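Local coordinates for protein serine hydrolase CCSP0084 (Cycloclasticus sp. P1, PDB 4I3F) that probably hydrolyses esters and carbon-carbon bonds of meta-cleavage products as a serine hydrolase with an alpha/beta hydrolase fold, at residues G129-L134 and A145-P150; H133-N136 and R141-K144; M243-A248 and Y261-I266; N257-L262 and A269-F274. One frame throughout, in Å; residues are numbered along the deposited sequence.

How the contacts relate
All four contacts lie on the side of one alpha/beta hydrolase sheet that ends in strand 269-274. Contacts 1 and 2 come first along the chain. Both join helix 126-137 to strand 142-148, with centres about 9 Å apart. Contacts 3 and 4 follow, share helix 257-265, and have centres only about 3 Å apart. Strands 142-148, 243-248 and 269-274 are successive parallel neighbours, so contact 1 meets contact 3 through the backbone pairing of Leu147 with Leu244 and Thr246. Contacts 2 and 4 are farthest apart, about 18 Å between centres. Together they pin two helices to the sheet, the first of them following the probable nucleophile elbow.

Contact 1: G129-L134 and A145-P150; sequences GVTLHL and AVLMGP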
loop_
_atom_site.group_PDB
_atom_site.type_symbol
_atom_site.label_atom_id
_atom_site.label_comp_id
_atom_site.label_asym_id
_atom_site.label_seq_id
_atom_site.Cartn_x
_atom_site.Cartn_y
_atom_site.Cartn_z
ATOM N N GLY A 129 3.637 -4.126 3.340
ATOM C CA GLY A 129 4.210 -4.499 4.627
ATOM C C GLY A 129 3.124 -4.818 5.643
ATOM O O GLY A 129 3.194 -5.835 6.353
ATOM N N VAL A 130 2.123 -3.950 5.720
ATOM C CA VAL A 130 0.981 -4.192 6.598
ATOM C C VAL A 130 0.308 -5.509 6.229
ATOM O O VAL A 130 -0.091 -6.284 7.110
ATOM C CB VAL A 130 -0.037 -3.019 6.551
ATOM C CG1 VAL A 130 -1.261 -3.336 7.392
ATOM C CG2 VAL A 130 0.620 -1.733 7.058
ATOM N N THR A 131 0.202 -5.776 4.924
ATOM C CA THR A 131 -0.363 -7.043 4.454
ATOM C C THR A 131 0.420 -8.224 5.004
ATOM O O THR A 131 -0.168 -9.187 5.499
ATOM C CB THR A 131 -0.397 -7.122 2.914
ATOM O OG1 THR A 131 -1.263 -6.096 2.405
ATOM C CG2 THR A 131 -0.903 -8.479 2.459
ATOM N N LEU A 132 1.749 -8.167 4.911
ATOM C CA LEU A 132 2.573 -9.265 5.413
ATOM C C LEU A 132 2.360 -9.498 6.907
ATOM O O LEU A 132 2.258 -10.645 7.355
ATOM C CB LEU A 132 4.049 -9.005 5.114
ATOM C CG LEU A 132 4.433 -9.249 3.649
ATOM C CD1 LEU A 132 5.852 -8.758 3.407
ATOM C CD2 LEU A 132 4.355 -10.728 3.332
ATOM N N HIS A 133 2.306 -8.417 7.679
ATOM C CA HIS A 133 2.042 -8.553 9.108
ATOM C C HIS A 133 0.630 -9.041 9.405
ATOM O O HIS A 133 0.428 -9.770 10.370
ATOM C CB HIS A 133 2.370 -7.251 9.838
ATOM C CG HIS A 133 3.835 -6.973 9.902
ATOM N ND1 HIS A 133 4.604 -7.293 10.999
ATOM C CD2 HIS A 133 4.688 -6.468 8.977
ATOM C CE1 HIS A 133 5.861 -6.963 10.762
ATOM N NE2 HIS A 133 5.939 -6.461 9.542
ATOM N N LEU A 134 -0.335 -8.677 8.561
ATOM C CA LEU A 134 -1.695 -9.191 8.711
ATOM C C LEU A 134 -1.746 -10.702 8.484
ATOM O O LEU A 134 -2.409 -11.422 9.231
ATOM C CB LEU A 134 -2.656 -8.478 7.758
ATOM C CG LEU A 134 -3.224 -7.154 8.280
ATOM C CD1 LEU A 134 -3.799 -6.332 7.117
ATOM C CD2 LEU A 134 -4.293 -7.411 9.332
ATOM N N ALA A 145 -3.264 -13.133 -1.529
ATOM C CA ALA A 145 -2.602 -11.839 -1.368
ATOM C C ALA A 145 -1.812 -11.443 -2.607
ATOM O O ALA A 145 -1.123 -12.270 -3.214
ATOM C CB ALA A 145 -1.689 -11.849 -0.143
ATOM N N VAL A 146 -1.912 -10.170 -2.974
ATOM C CA VAL A 146 -1.056 -9.584 -3.999
ATOM C C VAL A 146 -0.250 -8.466 -3.362
ATOM O O VAL A 146 -0.819 -7.562 -2.745
ATOM C CB VAL A 146 -1.880 -9.009 -5.160
ATOM C CG1 VAL A 146 -0.974 -8.187 -6.104
ATOM C CG2 VAL A 146 -2.558 -10.130 -5.933
ATOM N N LEU A 147 1.073 -8.529 -3.497
ATOM C CA LEU A 147 1.931 -7.436 -3.044
ATOM C C LEU A 147 2.441 -6.672 -4.261
ATOM O O LEU A 147 2.594 -7.247 -5.351
ATOM C CB LEU A 147 3.115 -7.964 -2.228
ATOM C CG LEU A 147 2.772 -8.878 -1.049
ATOM C CD1 LEU A 147 4.048 -9.311 -0.302
ATOM C CD2 LEU A 147 1.761 -8.213 -0.100
ATOM N N MET A 148 2.681 -5.376 -4.081
ATOM C CA MET A 148 3.195 -4.531 -5.153
ATOM C C MET A 148 4.290 -3.667 -4.559
ATOM O O MET A 148 4.013 -2.741 -3.788
ATOM C CB MET A 148 2.091 -3.642 -5.726
ATOM C CG MET A 148 2.440 -3.031 -7.068
ATOM S SD MET A 148 1.431 -1.568 -7.438
ATOM C CE MET A 148 2.161 -0.364 -6.331
ATOM N N GLY A 149 5.534 -3.987 -4.896
ATOM C CA GLY A 149 6.686 -3.277 -4.353
ATOM C C GLY A 149 6.643 -3.162 -2.846
ATOM O O GLY A 149 6.769 -2.066 -2.302
ATOM N N PRO A 150 6.477 -4.295 -2.154
ATOM C CA PRO A 150 6.246 -4.253 -0.713
ATOM C C PRO A 150 7.502 -3.980 0.118
ATOM O O PRO A 150 8.602 -4.378 -0.261
ATOM C CB PRO A 150 5.742 -5.674 -0.414
ATOM C CG PRO A 150 6.483 -6.528 -1.395
ATOM C CD PRO A 150 6.554 -5.680 -2.664
#
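Helix 129-134 lies over strand 145-148 and brings Thr131 and Leu132 onto Leu147. The two short segments run roughly antiparallel, at 148° between their directions. Their axes come within 9.2 Å of each other. Thr131 and Leu147 are the nearest residues by backbone, with 7.9 Å between their CA atoms.

Leu147 is the centre of the contact and divides its two methyls between two helix residues. Its CD2 lies 3.7 Å from Thr131 CG2, the two side chains sliding past each other in opposite directions. Its CD1 lies 3.9 Å from Leu132 CD2, and here the side chains cross at about a right angle. Ala145 CB adds a looser touch on Thr131 CG2, at 4.3 Å.

The rotation of Thr131 separates its two branches. With chi1 at -63°, CG2 stands anti to the backbone N and goes to the strand. OG1 sits beside the backbone N and bonds back to Gly127 O, in the turn of the helix just before. Gly127 belongs to a GxSxG sequence, consistent with the nucleophile elbow of this fold.

Helix and strand are the second and third elements of the beta-alpha-beta unit 119-124, 126-137, 142-148. The contact itself is wholly apolar and buried. Its one hydroxyl is satisfied within the helix, so it can pack here without bringing an unmet polar group to the strand.

Contact 2: H133-N136 and R141-K144; sequences HLLN and RFKK
Phe142 makes the whole apolar contact, meeting Leu134 with its ring and Leu135 with its root. Leu134 CB lies 3.7 Å from Phe142 CE1. The far end of the same leucine follows the ring outward, with Leu134 CD2 3.7 Å from Phe142 CZ. Leu135 arrives at the other end of the aromatic side chain, where its CD2 is 3.6 Å from Phe142 CB. Both leucines approach the ring at a slant. Phe142 holds CG anti to its carbonyl carbon (chi1 -58°), which sends the ring over to the helix.

The contact lies at the helix-to-strand connection of a beta-alpha-beta unit, where helix 126-137 ends and strand 142-148 begins. His138 and Glu140 in the short connection bind a sodium ion, about 8 Å from the Phe142 side chain. An alanine in place of Phe142 would keep CB against Leu135, but is likely to open a gap beside Leu134 and leave Ile121 of the adjacent strand less covered.

The polar interactions point elsewhere. Arg141 forms a salt bridge with Asp112 through NH1 and hydrogen bonds to Glu117 O and Ile116 O through NE and NH2, and Lys144 NZ forms a salt bridge with Asp302 near the C-terminus.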
loop_
_atom_site.group_PDB
_atom_site.type_symbol
_atom_site.label_atom_id
_atom_site.label_comp_id
_atom_site.label_asym_id
_atom_site.label_seq_id
_atom_site.Cartn_x
_atom_site.Cartn_y
_atom_site.Cartn_z
ATOM N N HIS A 133 2.306 -8.417 7.679
ATOM C CA HIS A 133 2.042 -8.553 9.108
ATOM C C HIS A 133 0.630 -9.041 9.405
ATOM O O HIS A 133 0.428 -9.770 10.370
ATOM C CB HIS A 133 2.370 -7.251 9.838
ATOM C CG HIS A 133 3.835 -6.973 9.902
ATOM N ND1 HIS A 133 4.604 -7.293 10.999
ATOM C CD2 HIS A 133 4.688 -6.468 8.977
ATOM C CE1 HIS A 133 5.861 -6.963 10.762
ATOM N NE2 HIS A 133 5.939 -6.461 9.542
ATOM N N LEU A 134 -0.335 -8.677 8.561
ATOM C CA LEU A 134 -1.695 -9.191 8.711
ATOM C C LEU A 134 -1.746 -10.702 8.484
ATOM O O LEU A 134 -2.409 -11.422 9.231
ATOM C CB LEU A 134 -2.656 -8.478 7.758
ATOM C CG LEU A 134 -3.224 -7.154 8.280
ATOM C CD1 LEU A 134 -3.799 -6.332 7.117
ATOM C CD2 LEU A 134 -4.293 -7.411 9.332
ATOM N N LEU A 135 -1.049 -11.188 7.457
ATOM C CA LEU A 135 -1.034 -12.622 7.177
ATOM C C LEU A 135 -0.337 -13.386 8.297
ATOM O O LEU A 135 -0.704 -14.521 8.611
ATOM C CB LEU A 135 -0.325 -12.910 5.843
ATOM C CG LEU A 135 -0.892 -12.204 4.612
ATOM C CD1 LEU A 135 -0.064 -12.542 3.385
ATOM C CD2 LEU A 135 -2.338 -12.587 4.387
ATOM N N ASN A 136 0.663 -12.759 8.906
ATOM C CA ASN A 136 1.400 -13.387 9.991
ATOM C C ASN A 136 0.577 -13.440 11.264
ATOM O O ASN A 136 0.555 -14.461 11.957
ATOM C CB ASN A 136 2.693 -12.612 10.262
ATOM C CG ASN A 136 3.537 -13.247 11.355
ATOM O OD1 ASN A 136 3.798 -14.460 11.348
ATOM N ND2 ASN A 136 3.954 -12.433 12.320
ATOM N N ARG A 141 -8.014 -14.619 8.485
ATOM C CA ARG A 141 -8.889 -13.583 7.950
ATOM C C ARG A 141 -8.605 -13.309 6.482
ATOM O O ARG A 141 -9.248 -12.447 5.878
ATOM C CB ARG A 141 -8.730 -12.273 8.726
ATOM C CG ARG A 141 -9.044 -12.369 10.218
ATOM C CD ARG A 141 -10.425 -12.950 10.489
ATOM N NE ARG A 141 -11.512 -12.072 10.057
ATOM C CZ ARG A 141 -12.006 -11.070 10.782
ATOM N NH1 ARG A 141 -11.496 -10.790 11.973
ATOM N NH2 ARG A 141 -12.999 -10.325 10.310
ATOM N N PHE A 142 -7.645 -14.031 5.903
ATOM C CA PHE A 142 -7.199 -13.718 4.540
ATOM C C PHE A 142 -7.125 -14.927 3.629
ATOM O O PHE A 142 -6.848 -16.048 4.076
ATOM C CB PHE A 142 -5.869 -12.948 4.571
ATOM C CG PHE A 142 -5.959 -11.677 5.348
ATOM C CD1 PHE A 142 -5.598 -11.634 6.701
ATOM C CD2 PHE A 142 -6.494 -10.541 4.761
ATOM C CE1 PHE A 142 -5.738 -10.462 7.429
ATOM C CE2 PHE A 142 -6.632 -9.375 5.486
ATOM C CZ PHE A 142 -6.252 -9.337 6.825
ATOM N N LYS A 143 -7.408 -14.681 2.351
ATOM C CA LYS A 143 -7.452 -15.727 1.333
ATOM C C LYS A 143 -6.191 -15.604 0.483
ATOM O O LYS A 143 -5.128 -16.080 0.881
ATOM C CB LYS A 143 -8.732 -15.591 0.491
ATOM C CG LYS A 143 -10.017 -16.001 1.236
ATOM C CD LYS A 143 -11.255 -15.240 0.746
ATOM C CE LYS A 143 -11.638 -15.605 -0.688
ATOM N NZ LYS A 143 -12.056 -17.033 -0.800
ATOM N N LYS A 144 -6.290 -14.949 -0.671
ATOM C CA LYS A 144 -5.098 -14.703 -1.490
ATOM C C LYS A 144 -4.565 -13.297 -1.296
ATOM O O LYS A 144 -5.324 -12.377 -0.981
ATOM C CB LYS A 144 -5.403 -14.889 -2.975
ATOM C CG LYS A 144 -5.605 -16.321 -3.428
ATOM C CD LYS A 144 -5.916 -16.311 -4.918
ATOM C CE LYS A 144 -5.307 -17.496 -5.646
ATOM N NZ LYS A 144 -6.179 -18.701 -5.612
#

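Contact 3: M243-A248 and Y261-I266; sequences MLVTHA and YLIDRI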
loop_
_atom_site.group_PDB
_atom_site.type_symbol
_atom_site.label_atom_id
_atom_site.label_comp_id
_atom_site.label_asym_id
_atom_site.label_seq_id
_atom_site.Cartn_x
_atom_site.Cartn_y
_atom_site.Cartn_z
ATOM N N MET A 243 0.015 -16.402 -2.912
ATOM C CA MET A 243 0.443 -15.015 -3.020
ATOM C C MET A 243 1.032 -14.712 -4.384
ATOM O O MET A 243 1.635 -15.584 -5.020
ATOM C CB MET A 243 1.485 -14.714 -1.929
ATOM C CG MET A 243 1.957 -13.267 -1.871
ATOM S SD MET A 243 3.251 -13.080 -0.625
ATOM C CE MET A 243 2.325 -13.236 0.897
ATOM N N LEU A 244 0.826 -13.479 -4.839
ATOM C CA LEU A 244 1.523 -12.954 -6.005
ATOM C C LEU A 244 2.277 -11.696 -5.597
ATOM O O LEU A 244 1.671 -10.715 -5.143
ATOM C CB LEU A 244 0.540 -12.624 -7.131
ATOM C CG LEU A 244 1.150 -11.971 -8.375
ATOM C CD1 LEU A 244 2.199 -12.861 -9.026
ATOM C CD2 LEU A 244 0.054 -11.613 -9.370
ATOM N N VAL A 245 3.603 -11.732 -5.725
ATOM C CA VAL A 245 4.420 -10.551 -5.456
ATOM C C VAL A 245 4.736 -9.894 -6.791
ATOM O O VAL A 245 5.339 -10.520 -7.664
ATOM C CB VAL A 245 5.726 -10.934 -4.754
ATOM C CG1 VAL A 245 6.609 -9.696 -4.530
ATOM C CG2 VAL A 245 5.425 -11.654 -3.425
ATOM N N THR A 246 4.321 -8.639 -6.958
ATOM C CA THR A 246 4.637 -7.895 -8.173
ATOM C C THR A 246 5.623 -6.798 -7.835
ATOM O O THR A 246 5.611 -6.265 -6.730
ATOM C CB THR A 246 3.392 -7.295 -8.841
ATOM O OG1 THR A 246 2.808 -6.290 -7.998
ATOM C CG2 THR A 246 2.360 -8.394 -9.109
ATOM N N HIS A 247 6.496 -6.474 -8.779
ATOM C CA HIS A 247 7.507 -5.460 -8.520
ATOM C C HIS A 247 7.960 -4.829 -9.811
ATOM O O HIS A 247 8.013 -5.481 -10.856
ATOM C CB HIS A 247 8.716 -6.089 -7.827
ATOM C CG HIS A 247 9.418 -5.169 -6.876
ATOM N ND1 HIS A 247 9.274 -5.271 -5.510
ATOM C CD2 HIS A 247 10.278 -4.144 -7.088
ATOM C CE1 HIS A 247 10.002 -4.336 -4.919
ATOM N NE2 HIS A 247 10.626 -3.644 -5.855
ATOM N N ALA A 248 8.304 -3.548 -9.746
ATOM C CA ALA A 248 8.853 -2.861 -10.907
ATOM C C ALA A 248 10.350 -3.075 -10.961
ATOM O O ALA A 248 11.039 -2.867 -9.961
ATOM C CB ALA A 248 8.559 -1.395 -10.816
ATOM N N TYR A 261 13.838 -11.628 -2.315
ATOM C CA TYR A 261 14.004 -12.056 -0.928
ATOM C C TYR A 261 12.717 -12.689 -0.422
ATOM O O TYR A 261 12.742 -13.767 0.196
ATOM C CB TYR A 261 14.320 -10.826 -0.073
ATOM C CG TYR A 261 14.626 -11.096 1.384
ATOM C CD1 TYR A 261 15.931 -11.246 1.822
ATOM C CD2 TYR A 261 13.606 -11.177 2.325
ATOM C CE1 TYR A 261 16.215 -11.479 3.161
ATOM C CE2 TYR A 261 13.881 -11.419 3.659
ATOM C CZ TYR A 261 15.180 -11.564 4.072
ATOM O OH TYR A 261 15.450 -11.794 5.408
ATOM N N LEU A 262 11.599 -12.008 -0.669
ATOM C CA LEU A 262 10.312 -12.477 -0.180
ATOM C C LEU A 262 9.916 -13.799 -0.834
ATOM O O LEU A 262 9.538 -14.749 -0.135
ATOM C CB LEU A 262 9.228 -11.409 -0.345
ATOM C CG LEU A 262 9.429 -10.183 0.553
ATOM C CD1 LEU A 262 8.516 -9.035 0.158
ATOM C CD2 LEU A 262 9.210 -10.535 2.023
ATOM N N ILE A 263 10.043 -13.902 -2.152
ATOM C CA ILE A 263 9.636 -15.164 -2.781
ATOM C C ILE A 263 10.570 -16.332 -2.438
ATOM O O ILE A 263 10.170 -17.495 -2.537
ATOM C CB ILE A 263 9.332 -15.035 -4.311
ATOM C CG1 ILE A 263 10.590 -14.782 -5.137
ATOM C CG2 ILE A 263 8.290 -13.954 -4.574
ATOM C CD1 ILE A 263 11.068 -16.012 -5.860
ATOM N N ASP A 264 11.788 -16.038 -1.981
ATOM C CA ASP A 264 12.699 -17.095 -1.546
ATOM C C ASP A 264 12.251 -17.683 -0.210
ATOM O O ASP A 264 12.675 -18.777 0.166
ATOM C CB ASP A 264 14.132 -16.566 -1.402
ATOM C CG ASP A 264 15.163 -17.679 -1.291
ATOM O OD1 ASP A 264 15.162 -18.595 -2.140
ATOM O OD2 ASP A 264 15.983 -17.643 -0.348
ATOM N N ARG A 265 11.392 -16.959 0.504
ATOM C CA ARG A 265 11.048 -17.325 1.882
ATOM C C ARG A 265 9.579 -17.651 2.128
ATOM O O ARG A 265 9.257 -18.362 3.078
ATOM C CB ARG A 265 11.487 -16.218 2.836
ATOM C CG ARG A 265 12.970 -16.214 3.061
ATOM C CD ARG A 265 13.444 -14.899 3.629
ATOM N NE ARG A 265 14.881 -14.940 3.879
ATOM C CZ ARG A 265 15.802 -14.711 2.952
ATOM N NH1 ARG A 265 15.438 -14.414 1.711
ATOM N NH2 ARG A 265 17.089 -14.767 3.273
ATOM N N ILE A 266 8.697 -17.115 1.294
ATOM C CA ILE A 266 7.260 -17.359 1.424
ATOM C C ILE A 266 6.876 -18.538 0.524
ATOM O O ILE A 266 7.046 -18.475 -0.687
ATOM C CB ILE A 266 6.473 -16.081 1.057
ATOM C CG1 ILE A 266 6.882 -14.945 2.000
ATOM C CG2 ILE A 266 4.958 -16.318 1.111
ATOM C CD1 ILE A 266 6.273 -13.583 1.648
#
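Met243 and Ile266 cross at about a right angle, and the sulfur does the nearest touching. Met243 SD lies 3.8 Å from Ile266 CD1. The methionine leaves the strand extended and bends only at its last torsion (chi3 -72°). That bend brings CE alongside the isoleucine too, 4.0 Å from Ile266 CD1. An alanine in place of Met243 would probably leave a gap beside Ile266 and take away a neighbour that Leu132 and Leu135 also pack on.

Val245 and Ile263 meet at a slant through single methyls, with Val245 CG2 3.8 Å from Ile263 CG2. Ile263 has CG1 between its backbone N and carbonyl carbon, and that branch leads off the strand while CG2 does the touching.

Strand 243-248 and helix 257-265 open the beta-alpha-beta unit that strand 269-274 completes. Helix 126-137 packs beside them, with Leu132 reaching Met243, Leu262 and Ile266.

Just before Ile266 the chain is gathered by Leu262 O, which accepts from two backbone donors, Arg265 N at 3.0 Å and Ile266 N at 2.9 Å. Arg265 folds back over the helix. Its NH1 lies over the centre of the Tyr261 ring as a cation-pi contact and also bonds to Tyr261 O at 3.2 Å. That carbonyl is close to the guanidinium plane, and the N-H...O angle is 154°. Arg265 NE forms a salt bridge with Asp233.

Contact 4: N257-L262 and A269-F274; sequences NNAYYL and AQLHVF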
loop_
_atom_site.group_PDB
_atom_site.type_symbol
_atom_site.label_atom_id
_atom_site.label_comp_id
_atom_site.label_asym_id
_atom_site.label_seq_id
_atom_site.Cartn_x
_atom_site.Cartn_y
_atom_site.Cartn_z
ATOM N N ASN A 257 15.464 -6.432 -5.344
ATOM C CA ASN A 257 15.950 -7.556 -4.531
ATOM C C ASN A 257 15.001 -7.936 -3.394
ATOM O O ASN A 257 15.010 -9.077 -2.927
ATOM C CB ASN A 257 17.346 -7.282 -3.966
ATOM C CG ASN A 257 18.436 -7.397 -5.008
ATOM O OD1 ASN A 257 18.251 -8.009 -6.059
ATOM N ND2 ASN A 257 19.592 -6.816 -4.712
ATOM N N ASN A 258 14.159 -7.017 -2.948
ATOM C CA ASN A 258 13.174 -7.347 -1.900
ATOM C C ASN A 258 12.183 -8.345 -2.350
ATOM O O ASN A 258 11.769 -9.160 -1.625
ATOM C CB ASN A 258 12.311 -6.205 -1.538
ATOM C CG ASN A 258 13.034 -5.269 -0.847
ATOM O OD1 ASN A 258 13.259 -5.520 0.224
ATOM N ND2 ASN A 258 13.709 -4.336 -1.563
ATOM N N ALA A 259 11.786 -8.200 -3.591
ATOM C CA ALA A 259 10.803 -9.141 -4.105
ATOM C C ALA A 259 11.425 -10.521 -4.165
ATOM O O ALA A 259 10.791 -11.521 -3.798
ATOM C CB ALA A 259 10.294 -8.703 -5.478
ATOM N N TYR A 260 12.669 -10.585 -4.630
ATOM C CA TYR A 260 13.385 -11.854 -4.692
ATOM C C TYR A 260 13.566 -12.474 -3.307
ATOM O O TYR A 260 13.492 -13.699 -3.146
ATOM C CB TYR A 260 14.757 -11.644 -5.316
ATOM C CG TYR A 260 14.756 -11.189 -6.764
ATOM C CD1 TYR A 260 15.922 -10.705 -7.346
ATOM C CD2 TYR A 260 13.614 -11.257 -7.552
ATOM C CE1 TYR A 260 15.948 -10.292 -8.666
ATOM C CE2 TYR A 260 13.643 -10.835 -8.880
ATOM C CZ TYR A 260 14.803 -10.364 -9.423
ATOM O OH TYR A 260 14.837 -9.968 -10.749
ATOM N N TYR A 261 13.838 -11.628 -2.315
ATOM C CA TYR A 261 14.004 -12.056 -0.928
ATOM C C TYR A 261 12.717 -12.689 -0.422
ATOM O O TYR A 261 12.742 -13.767 0.196
ATOM C CB TYR A 261 14.320 -10.826 -0.073
ATOM C CG TYR A 261 14.626 -11.096 1.384
ATOM C CD1 TYR A 261 15.931 -11.246 1.822
ATOM C CD2 TYR A 261 13.606 -11.177 2.325
ATOM C CE1 TYR A 261 16.215 -11.479 3.161
ATOM C CE2 TYR A 261 13.881 -11.419 3.659
ATOM C CZ TYR A 261 15.180 -11.564 4.072
ATOM O OH TYR A 261 15.450 -11.794 5.408
ATOM N N LEU A 262 11.599 -12.008 -0.669
ATOM C CA LEU A 262 10.312 -12.477 -0.180
ATOM C C LEU A 262 9.916 -13.799 -0.834
ATOM O O LEU A 262 9.538 -14.749 -0.135
ATOM C CB LEU A 262 9.228 -11.409 -0.345
ATOM C CG LEU A 262 9.429 -10.183 0.553
ATOM C CD1 LEU A 262 8.516 -9.035 0.158
ATOM C CD2 LEU A 262 9.210 -10.535 2.023
ATOM N N ALA A 269 4.265 -18.222 -2.796
ATOM C CA ALA A 269 4.337 -16.946 -3.490
ATOM C C ALA A 269 4.916 -17.077 -4.900
ATOM O O ALA A 269 6.040 -17.574 -5.076
ATOM C CB ALA A 269 5.165 -15.985 -2.677
ATOM N N GLN A 270 4.159 -16.618 -5.898
ATOM C CA GLN A 270 4.689 -16.440 -7.252
ATOM C C GLN A 270 5.219 -15.031 -7.381
ATOM O O GLN A 270 4.879 -14.164 -6.569
ATOM C CB GLN A 270 3.576 -16.606 -8.285
ATOM C CG GLN A 270 3.012 -17.996 -8.447
ATOM C CD GLN A 270 1.742 -17.979 -9.292
ATOM O OE1 GLN A 270 1.720 -17.422 -10.390
ATOM N NE2 GLN A 270 0.675 -18.558 -8.765
ATOM N N LEU A 271 6.027 -14.787 -8.414
ATOM C CA LEU A 271 6.612 -13.466 -8.641
ATOM C C LEU A 271 6.297 -12.965 -10.043
ATOM O O LEU A 271 6.335 -13.735 -10.984
ATOM C CB LEU A 271 8.134 -13.572 -8.511
ATOM C CG LEU A 271 8.938 -12.308 -8.825
ATOM C CD1 LEU A 271 8.693 -11.220 -7.797
ATOM C CD2 LEU A 271 10.434 -12.646 -8.916
ATOM N N HIS A 272 6.009 -11.674 -10.185
ATOM C CA HIS A 272 5.972 -11.071 -11.510
ATOM C C HIS A 272 6.690 -9.734 -11.486
ATOM O O HIS A 272 6.391 -8.885 -10.641
ATOM C CB HIS A 272 4.530 -10.864 -11.997
ATOM C CG HIS A 272 4.422 -10.705 -13.484
ATOM N ND1 HIS A 272 4.167 -11.766 -14.327
ATOM C CD2 HIS A 272 4.564 -9.619 -14.283
ATOM C CE1 HIS A 272 4.150 -11.342 -15.578
ATOM N NE2 HIS A 272 4.377 -10.041 -15.580
ATOM N N VAL A 273 7.644 -9.551 -12.397
ATOM C CA VAL A 273 8.399 -8.302 -12.463
ATOM C C VAL A 273 8.139 -7.610 -13.792
ATOM O O VAL A 273 8.288 -8.226 -14.846
ATOM C CB VAL A 273 9.916 -8.553 -12.305
ATOM C CG1 VAL A 273 10.684 -7.228 -12.308
ATOM C CG2 VAL A 273 10.209 -9.302 -11.008
ATOM N N PHE A 274 7.766 -6.332 -13.738
ATOM C CA PHE A 274 7.522 -5.543 -14.944
ATOM C C PHE A 274 8.728 -4.689 -15.316
ATOM O O PHE A 274 9.318 -4.018 -14.468
ATOM C CB PHE A 274 6.312 -4.625 -14.754
ATOM C CG PHE A 274 5.002 -5.357 -14.652
ATOM C CD1 PHE A 274 4.339 -5.772 -15.796
ATOM C CD2 PHE A 274 4.428 -5.607 -13.416
ATOM C CE1 PHE A 274 3.118 -6.444 -15.709
ATOM C CE2 PHE A 274 3.207 -6.275 -13.317
ATOM C CZ PHE A 274 2.555 -6.690 -14.469
#
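The helical turn that brings Ala259 and Tyr260 to Leu271 is held by the bond from Tyr261 N to Asn257 O, 2.9 Å long. Leu262 N follows with a bond to Asn258 O at 3.0 Å. Across the contact itself the interactions are apolar.

Leu271 is the hub and uses both methyls. Its CD1 rests on Ala259 CB at 3.8 Å. Its CD2 meets the ring of Tyr260 at the edge, near the ring plane, 3.7 Å from Tyr260 CE2. The first torsion of Leu271 (chi1 175°, CG anti to the backbone N) carries the fork toward the helix, where one methyl reaches Ala259 and the other Tyr260. The CB of Tyr260 heads off the strand, and the ring then swings back to it. A weaker touch joins the same ring to the next residue on this side of the strand, with Val273 CG2 at 4.3 Å from Tyr260 CE2. Ala259 is buried, while Tyr260 is exposed, so the contact runs from the core out to the surface.

The helix and strand segments run nearly antiparallel, at 163°, with axes 9.3 Å apart at closest. They are the last two elements of the beta-alpha-beta unit that starts with strand 243-248, and Ala259 also packs on Val245 and His247 of that strand. Strand 269-274 is the outermost of the sheet at this end. Its residues Gln270, His272 and Phe274 pack instead against helix 286-298.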